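LPXTG cell wall surface protein (Streptococcus gordonii, PDB 4IGB) is a wall-anchored surface protein whose exact function is not established but which, with its adhesin-like N-terminal part, probably helps the bacterium attach to host surfaces. Local coordinates at residues 173-178 / 212-217; 207-212 / 271-276. All blocks are in the same frame, centred on the assembly; numbering follows the deposited sequence.

Contact 1: residues 173-178 / 212-217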
ATOM      1  N   ASP B 173      19.523   4.738  -9.956  1.00 20.53           N
ATOM      2  CA  ASP B 173      19.080   4.526  -8.597  1.00 25.34           C
ATOM      3  C   ASP B 173      18.001   5.568  -8.341  1.00 23.30           C
ATOM      4  O   ASP B 173      18.287   6.758  -8.250  1.00 19.58           O
ATOM      5  CB  ASP B 173      20.253   4.675  -7.620  1.00 18.70           C
ATOM      6  CG  ASP B 173      19.837   4.496  -6.157  1.00 25.05           C
ATOM      7  OD1 ASP B 173      20.727   4.524  -5.280  1.00 32.11           O
ATOM      8  OD2 ASP B 173      18.634   4.334  -5.874  1.00 22.29           O
ATOM      9  N   ALA B 174      16.758   5.117  -8.271  1.00 20.85           N
ATOM     10  CA  ALA B 174      15.639   6.020  -8.038  1.00 19.60           C
ATOM     11  C   ALA B 174      15.145   5.910  -6.608  1.00 18.45           C
ATOM     12  O   ALA B 174      14.784   4.826  -6.151  1.00 22.23           O
ATOM     13  CB  ALA B 174      14.496   5.727  -9.021  1.00 20.17           C
ATOM     14  N   ASP B 175      15.123   7.046  -5.920  1.00 18.89           N
ATOM     15  CA  ASP B 175      14.638   7.154  -4.548  1.00 20.01           C
ATOM     16  C   ASP B 175      13.257   7.809  -4.613  1.00 23.14           C
ATOM     17  O   ASP B 175      13.119   8.945  -5.053  1.00 23.80           O
ATOM     18  CB  ASP B 175      15.631   7.988  -3.730  1.00 19.70           C
ATOM     19  CG  ASP B 175      15.258   8.109  -2.269  1.00 19.09           C
ATOM     20  OD1 ASP B 175      14.058   8.204  -1.946  1.00 20.91           O
ATOM     21  OD2 ASP B 175      16.189   8.119  -1.429  1.00 27.77           O
ATOM     22  N   VAL B 176      12.236   7.079  -4.180  1.00 19.96           N
ATOM     23  CA  VAL B 176      10.863   7.433  -4.487  1.00 10.85           C
ATOM     24  C   VAL B 176       9.972   7.290  -3.262  1.00 23.22           C
ATOM     25  O   VAL B 176      10.146   6.390  -2.436  1.00 18.00           O
ATOM     26  CB  VAL B 176      10.298   6.523  -5.602  1.00 17.66           C
ATOM     27  CG1 VAL B 176       8.978   7.047  -6.092  1.00 17.28           C
ATOM     28  CG2 VAL B 176      11.300   6.388  -6.783  1.00 10.08           C
ATOM     29  N   THR B 177       9.004   8.181  -3.141  1.00 13.77           N
ATOM     30  CA  THR B 177       8.051   8.085  -2.056  1.00 13.38           C
ATOM     31  C   THR B 177       6.659   7.979  -2.663  1.00 18.09           C
ATOM     32  O   THR B 177       6.258   8.820  -3.464  1.00 18.10           O
ATOM     33  CB  THR B 177       8.153   9.301  -1.137  1.00 13.36           C
ATOM     34  OG1 THR B 177       9.465   9.349  -0.579  1.00 17.11           O
ATOM     35  CG2 THR B 177       7.099   9.242  -0.003  1.00 14.85           C
ATOM     36  N   ALA B 178       5.944   6.914  -2.307  1.00 16.06           N
ATOM     37  CA  ALA B 178       4.576   6.739  -2.736  1.00 15.56           C
ATOM     38  C   ALA B 178       3.695   6.940  -1.525  1.00 17.11           C
ATOM     39  O   ALA B 178       4.049   6.553  -0.408  1.00 14.32           O
ATOM     40  CB  ALA B 178       4.366   5.341  -3.319  1.00 15.27           C
ATOM     41  N   TYR B 212      14.579  -1.488  -2.867  1.00 17.97           N
ATOM     42  CA  TYR B 212      14.851  -1.235  -1.467  1.00 15.28           C
ATOM     43  C   TYR B 212      13.829  -0.349  -0.781  1.00 19.64           C
ATOM     44  O   TYR B 212      13.088   0.372  -1.429  1.00 20.43           O
ATOM     45  CB  TYR B 212      16.258  -0.693  -1.267  1.00 16.39           C
ATOM     46  CG  TYR B 212      16.571   0.642  -1.908  1.00 18.17           C
ATOM     47  CD1 TYR B 212      17.233   0.711  -3.132  1.00 18.93           C
ATOM     48  CD2 TYR B 212      16.262   1.836  -1.259  1.00 18.83           C
ATOM     49  CE1 TYR B 212      17.550   1.928  -3.700  1.00 17.21           C
ATOM     50  CE2 TYR B 212      16.590   3.051  -1.808  1.00 19.37           C
ATOM     51  CZ  TYR B 212      17.229   3.097  -3.027  1.00 25.02           C
ATOM     52  OH  TYR B 212      17.545   4.320  -3.578  1.00 24.99           O
ATOM     53  N   VAL B 213      13.793  -0.433   0.537  1.00 14.38           N
ATOM     54  CA  VAL B 213      12.946   0.418   1.344  1.00 12.82           C
ATOM     55  C   VAL B 213      13.848   1.108   2.341  1.00 18.53           C
ATOM     56  O   VAL B 213      14.534   0.451   3.117  1.00 17.24           O
ATOM     57  CB  VAL B 213      11.905  -0.401   2.097  1.00 17.91           C
ATOM     58  CG1 VAL B 213      11.073   0.489   3.018  1.00 12.41           C
ATOM     59  CG2 VAL B 213      11.025  -1.170   1.109  1.00 19.09           C
ATOM     60  N   LYS B 214      13.872   2.432   2.293  1.00 17.94           N
ATOM     61  CA  LYS B 214      14.616   3.228   3.263  1.00 19.40           C
ATOM     62  C   LYS B 214      13.929   3.176   4.628  1.00 18.28           C
ATOM     63  O   LYS B 214      12.708   3.081   4.695  1.00 15.53           O
ATOM     64  CB  LYS B 214      14.735   4.674   2.771  1.00 17.88           C
ATOM     65  CG  LYS B 214      15.780   4.832   1.652  1.00 16.67           C
ATOM     66  CD  LYS B 214      15.617   6.136   0.906  1.00 37.22           C
ATOM     67  CE  LYS B 214      15.830   7.373   1.794  1.00 41.09           C
ATOM     68  NZ  LYS B 214      15.340   8.605   1.058  1.00 26.05           N
ATOM     69  N   ASN B 215      14.710   3.202   5.711  1.00 17.56           N
ATOM     70  CA  ASN B 215      14.130   3.198   7.050  1.00 20.70           C
ATOM     71  C   ASN B 215      13.191   1.990   7.219  1.00 16.45           C
ATOM     72  O   ASN B 215      12.152   2.046   7.885  1.00 13.94           O
ATOM     73  CB  ASN B 215      13.389   4.519   7.259  1.00 15.72           C
ATOM     74  CG  ASN B 215      13.322   4.945   8.705  1.00 35.97           C
ATOM     75  OD1 ASN B 215      12.444   5.732   9.086  1.00 44.60           O
ATOM     76  ND2 ASN B 215      14.242   4.441   9.522  1.00 32.44           N
ATOM     77  N   TYR B 216      13.588   0.889   6.604  1.00 14.19           N
ATOM     78  CA  TYR B 216      12.749  -0.307   6.509  1.00 14.20           C
ATOM     79  C   TYR B 216      12.086  -0.751   7.812  1.00 20.05           C
ATOM     80  O   TYR B 216      10.861  -0.846   7.880  1.00 18.31           O
ATOM     81  CB  TYR B 216      13.580  -1.442   5.905  1.00 15.26           C
ATOM     82  CG  TYR B 216      12.956  -2.816   5.948  1.00 18.00           C
ATOM     83  CD1 TYR B 216      11.682  -3.045   5.438  1.00 17.57           C
ATOM     84  CD2 TYR B 216      13.672  -3.905   6.446  1.00 17.69           C
ATOM     85  CE1 TYR B 216      11.122  -4.316   5.454  1.00 19.08           C
ATOM     86  CE2 TYR B 216      13.126  -5.179   6.461  1.00 22.56           C
ATOM     87  CZ  TYR B 216      11.854  -5.382   5.963  1.00 15.92           C
ATOM     88  OH  TYR B 216      11.313  -6.646   5.971  1.00 20.96           O
ATOM     89  N   GLN B 217      12.891  -1.023   8.844  1.00 17.73           N
ATOM     90  CA  GLN B 217      12.377  -1.590  10.084  1.00 24.10           C
ATOM     91  C   GLN B 217      11.541  -0.571  10.862  1.00 20.99           C
ATOM     92  O   GLN B 217      10.669  -0.943  11.651  1.00 21.94           O
ATOM     93  CB  GLN B 217      13.519  -2.139  10.964  1.00 22.39           C
ATOM     94  CG  GLN B 217      14.270  -3.336  10.382  1.00 26.47           C
ATOM     95  CD  GLN B 217      15.565  -2.936   9.660  1.00 35.54           C
ATOM     96  OE1 GLN B 217      15.670  -1.843   9.097  1.00 22.44           O
ATOM     97  NE2 GLN B 217      16.558  -3.820   9.694  1.00 19.55           N
TER
HETATM   98  O   HOH W   1      18.468   6.732  -1.967  1.00 25.80           O

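Contact 2: residues 207-212 / 271-276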
ATOM      1  N   LEU B 207      26.316  -5.903 -11.916  1.00 27.38           N
ATOM      2  CA  LEU B 207      25.264  -5.105 -11.310  1.00 27.50           C
ATOM      3  C   LEU B 207      24.063  -6.012 -11.133  1.00 22.94           C
ATOM      4  O   LEU B 207      23.859  -6.936 -11.909  1.00 29.03           O
ATOM      5  CB  LEU B 207      24.895  -3.923 -12.201  1.00 22.97           C
ATOM      6  CG  LEU B 207      25.996  -2.885 -12.340  1.00 33.27           C
ATOM      7  CD1 LEU B 207      25.639  -1.867 -13.414  1.00 25.53           C
ATOM      8  CD2 LEU B 207      26.222  -2.226 -10.992  1.00 28.68           C
ATOM      9  N   LYS B 208      23.257  -5.746 -10.122  1.00 23.83           N
ATOM     10  CA  LYS B 208      22.104  -6.589  -9.852  1.00 19.48           C
ATOM     11  C   LYS B 208      20.884  -5.731  -9.586  1.00 22.19           C
ATOM     12  O   LYS B 208      20.945  -4.758  -8.843  1.00 20.34           O
ATOM     13  CB  LYS B 208      22.384  -7.475  -8.643  1.00 26.48           C
ATOM     14  CG  LYS B 208      23.648  -8.324  -8.788  1.00 36.37           C
ATOM     15  CD  LYS B 208      24.137  -8.845  -7.446  1.00 41.11           C
ATOM     16  CE  LYS B 208      25.356  -9.759  -7.624  1.00 47.95           C
ATOM     17  NZ  LYS B 208      25.985 -10.117  -6.316  1.00 50.36           N
ATOM     18  N   GLU B 209      19.778  -6.102 -10.204  1.00 22.87           N
ATOM     19  CA  GLU B 209      18.514  -5.423  -9.992  1.00 25.03           C
ATOM     20  C   GLU B 209      18.136  -5.455  -8.517  1.00 24.48           C
ATOM     21  O   GLU B 209      18.105  -6.520  -7.898  1.00 22.54           O
ATOM     22  CB  GLU B 209      17.427  -6.105 -10.812  1.00 19.65           C
ATOM     23  CG  GLU B 209      16.082  -5.402 -10.725  1.00 22.25           C
ATOM     24  CD  GLU B 209      15.075  -5.985 -11.692  1.00 26.15           C
ATOM     25  OE1 GLU B 209      15.295  -7.124 -12.171  1.00 21.38           O
ATOM     26  OE2 GLU B 209      14.076  -5.296 -11.983  1.00 25.19           O
ATOM     27  N   THR B 210      17.839  -4.282  -7.968  1.00 22.32           N
ATOM     28  CA  THR B 210      17.608  -4.136  -6.540  1.00 18.82           C
ATOM     29  C   THR B 210      16.395  -3.259  -6.245  1.00 22.90           C
ATOM     30  O   THR B 210      16.274  -2.157  -6.801  1.00 22.99           O
ATOM     31  CB  THR B 210      18.822  -3.470  -5.881  1.00 24.87           C
ATOM     32  OG1 THR B 210      20.002  -4.214  -6.184  1.00 19.39           O
ATOM     33  CG2 THR B 210      18.641  -3.366  -4.369  1.00 21.40           C
ATOM     34  N   PHE B 211      15.503  -3.757  -5.385  1.00 20.25           N
ATOM     35  CA  PHE B 211      14.422  -2.963  -4.796  1.00 13.30           C
ATOM     36  C   PHE B 211      14.780  -2.714  -3.346  1.00 21.59           C
ATOM     37  O   PHE B 211      15.245  -3.632  -2.653  1.00 20.21           O
ATOM     38  CB  PHE B 211      13.103  -3.742  -4.830  1.00 14.97           C
ATOM     39  CG  PHE B 211      11.935  -3.007  -4.189  1.00 17.84           C
ATOM     40  CD1 PHE B 211      11.223  -2.040  -4.901  1.00 18.25           C
ATOM     41  CD2 PHE B 211      11.539  -3.298  -2.898  1.00 17.58           C
ATOM     42  CE1 PHE B 211      10.140  -1.367  -4.313  1.00 17.19           C
ATOM     43  CE2 PHE B 211      10.463  -2.637  -2.305  1.00 18.08           C
ATOM     44  CZ  PHE B 211       9.761  -1.670  -3.019  1.00 20.26           C
ATOM     45  N   TYR B 212      14.579  -1.488  -2.867  1.00 17.97           N
ATOM     46  CA  TYR B 212      14.851  -1.235  -1.467  1.00 15.28           C
ATOM     47  C   TYR B 212      13.829  -0.349  -0.781  1.00 19.64           C
ATOM     48  O   TYR B 212      13.088   0.372  -1.429  1.00 20.43           O
ATOM     49  CB  TYR B 212      16.258  -0.693  -1.267  1.00 16.39           C
ATOM     50  CG  TYR B 212      16.571   0.642  -1.908  1.00 18.17           C
ATOM     51  CD1 TYR B 212      17.233   0.711  -3.132  1.00 18.93           C
ATOM     52  CD2 TYR B 212      16.262   1.836  -1.259  1.00 18.83           C
ATOM     53  CE1 TYR B 212      17.550   1.928  -3.700  1.00 17.21           C
ATOM     54  CE2 TYR B 212      16.590   3.051  -1.808  1.00 19.37           C
ATOM     55  CZ  TYR B 212      17.229   3.097  -3.027  1.00 25.02           C
ATOM     56  OH  TYR B 212      17.545   4.320  -3.578  1.00 24.99           O
ATOM     57  N   PHE B 271      10.549   3.992  -1.017  1.00 16.80           N
ATOM     58  CA  PHE B 271      11.259   2.860  -1.603  1.00 11.05           C
ATOM     59  C   PHE B 271      12.283   3.348  -2.601  1.00 18.67           C
ATOM     60  O   PHE B 271      12.421   4.546  -2.845  1.00 22.85           O
ATOM     61  CB  PHE B 271      10.287   1.885  -2.286  1.00 13.43           C
ATOM     62  CG  PHE B 271       9.593   2.461  -3.505  1.00 16.48           C
ATOM     63  CD1 PHE B 271       8.481   3.276  -3.365  1.00 19.46           C
ATOM     64  CD2 PHE B 271      10.060   2.189  -4.790  1.00 13.21           C
ATOM     65  CE1 PHE B 271       7.836   3.805  -4.489  1.00 15.22           C
ATOM     66  CE2 PHE B 271       9.420   2.708  -5.912  1.00 16.23           C
ATOM     67  CZ  PHE B 271       8.307   3.514  -5.762  1.00 14.20           C
ATOM     68  N   GLY B 272      13.018   2.409  -3.174  1.00 14.97           N
ATOM     69  CA  GLY B 272      14.024   2.745  -4.150  1.00 17.66           C
ATOM     70  C   GLY B 272      14.140   1.575  -5.101  1.00 19.63           C
ATOM     71  O   GLY B 272      13.633   0.486  -4.828  1.00 19.96           O
ATOM     72  N   TYR B 273      14.786   1.810  -6.231  1.00 16.65           N
ATOM     73  CA  TYR B 273      15.018   0.772  -7.214  1.00 18.14           C
ATOM     74  C   TYR B 273      16.321   1.099  -7.889  1.00 20.06           C
ATOM     75  O   TYR B 273      16.557   2.256  -8.252  1.00 24.27           O
ATOM     76  CB  TYR B 273      13.907   0.772  -8.262  1.00 18.51           C
ATOM     77  CG  TYR B 273      14.127  -0.220  -9.398  1.00 20.31           C
ATOM     78  CD1 TYR B 273      13.787  -1.563  -9.251  1.00 19.35           C
ATOM     79  CD2 TYR B 273      14.659   0.191 -10.618  1.00 19.26           C
ATOM     80  CE1 TYR B 273      13.986  -2.476 -10.285  1.00 19.18           C
ATOM     81  CE2 TYR B 273      14.852  -0.713 -11.663  1.00 23.82           C
ATOM     82  CZ  TYR B 273      14.522  -2.045 -11.486  1.00 25.99           C
ATOM     83  OH  TYR B 273      14.708  -2.941 -12.515  1.00 23.79           O
ATOM     84  N   SER B 274      17.182   0.105  -8.058  1.00 19.31           N
ATOM     85  CA  SER B 274      18.375   0.328  -8.871  1.00 20.37           C
ATOM     86  C   SER B 274      18.485  -0.737  -9.955  1.00 24.62           C
ATOM     87  O   SER B 274      18.095  -1.890  -9.750  1.00 23.01           O
ATOM     88  CB  SER B 274      19.650   0.430  -8.025  1.00 14.22           C
ATOM     89  OG  SER B 274      19.976  -0.795  -7.399  1.00 23.01           O
ATOM     90  N   SER B 275      19.001  -0.328 -11.107  1.00 20.06           N
ATOM     91  CA  SER B 275      18.985  -1.167 -12.302  1.00 26.82           C
ATOM     92  C   SER B 275      20.347  -1.753 -12.600  1.00 21.11           C
ATOM     93  O   SER B 275      21.343  -1.429 -11.956  1.00 22.13           O
ATOM     94  CB  SER B 275      18.538  -0.359 -13.531  1.00 17.21           C
ATOM     95  OG  SER B 275      19.559   0.544 -13.951  1.00 18.56           O
ATOM     96  N   THR B 276      20.371  -2.619 -13.600  1.00 27.22           N
ATOM     97  CA  THR B 276      21.611  -3.041 -14.225  1.00 23.20           C
ATOM     98  C   THR B 276      21.842  -2.070 -15.383  1.00 25.18           C
ATOM     99  O   THR B 276      21.198  -1.020 -15.462  1.00 21.17           O
ATOM    100  CB  THR B 276      21.457  -4.455 -14.770  1.00 17.74           C
ATOM    101  OG1 THR B 276      20.442  -4.452 -15.779  1.00 19.96           O
ATOM    102  CG2 THR B 276      21.019  -5.394 -13.654  1.00 18.34           C
TER
HETATM  103  O   HOH W   2      21.558  -2.039  -9.300  1.00 21.42           O

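Contact 1: residues 173-178 / 212-217
Tyr212 and Asp173 meet through a short hydrogen bond, Tyr212 OH donating to Asp173 OD2 at 2.5 Å. The oxygen sits at the edge of the phenol ring, in its plane, while the carboxylate is turned 85° against that ring and accepts on its syn lone pair. Strands 170-182 and 210-214 belong to one antiparallel sheet of the N-terminal domain but are not neighbours in it: strand 268-274 runs between them, and the side chains reach across it. With CG set between the backbone N and the carbonyl carbon (chi1 63°), the Tyr212 ring is directed to Asp173. This is the tight end, where the buried ring also makes a cation-pi contact with Arg239.

Toward the more exposed side, the partly exposed pair Lys214 and Asp175 form a salt bridge. Lys214 bends at chi3 and brings NZ within 2.7 Å of Asp175 OD2, on the syn side of the carboxylate; the bent chain also comes close, Lys214 CD lying 3.1 Å from Asp175 OD2. A water donates to Asp175 OD2 (2.7 Å) and to Tyr212 OH (3.0 Å), joining the hydrogen bond to the salt bridge. Asp175 OD1 is held by the amides of Asn270 and Asn112, and Asn270 OD1 takes a further bond from Lys214 NZ. A type II turn from Val213 to Tyr216 carries the chain into helix 216-219.

With four donors around its two oxygens, the Asp175 carboxylate is fixed in rotation and probably stays ionised, its charge balanced by Lys214.

Contact 2: residues 207-212 / 271-276
Thr210 O is gripped twice from the opposing strand: Ser274 N donates to it at 2.7 Å, in the carbonyl plane, and CA of Tyr273 makes a CA-H...O contact with it at 3.2 Å. Strands 210-214 and 268-274 are adjacent antiparallel strands of the large sheet in the Sgo0707 N-terminal domain. Thr210 with Ser274 and Tyr212 with Gly272 are hydrogen-bonded pairs, and Phe211 with Tyr273 is the non-hydrogen-bonded pair between them; Gly272 N to Tyr212 O is the most bent of the four backbone bonds. Lys208 O takes Thr210 OG1 from above its carbonyl plane, 2.9 Å, and a water at 2.8 Å that also accepts from Ser274 OG and donates to Ser275 O, tying the two segments together.

Phe211 and Tyr273 project to one face. There Tyr273 OH donates a very short hydrogen bond (2.5 Å) to Glu209 OE2, which lies at the edge of the ring, in its plane; the carboxylate is turned 83° from the ring. With CG anti to N (chi1 -176°), Glu209 extends to the phenol; OE1 is taken by the backbone N of Asp200 and Ala201. Phe211 CE1 touches Phe271 CD2 at 3.6 Å, the rings nearly parallel but hardly overlapping.

On the other face, with Thr210 and Ser274, Tyr212 folds over the neighbouring strand, Gly272 CA making a CH-pi contact 3.5 Å from its ring centroid.

In the fold
The two contacts share Tyr212, and their centres lie 10 Å apart in the same sheet. Contact 2 joins neighbouring strands, 210-214 and 268-274; contact 1 bridges from the first of these across the second. That middle strand also pairs with 170-182, through Ala174 N to Tyr273 O and Val176 N to Phe271 O, both probable hydrogen bonds of 2.9 Å. The side chain of Glu209 in contact 2 is about 7 Å from the bound sodium, whose site includes Asp198, Asp200 and Thr248. Because Glu209 OE1 accepts from the N of Asp200, the strand pair and the sodium are connected through one residue. A sulfate, probably from the crystallisation liquor, lies about 5 Å from the Glu209 side chain.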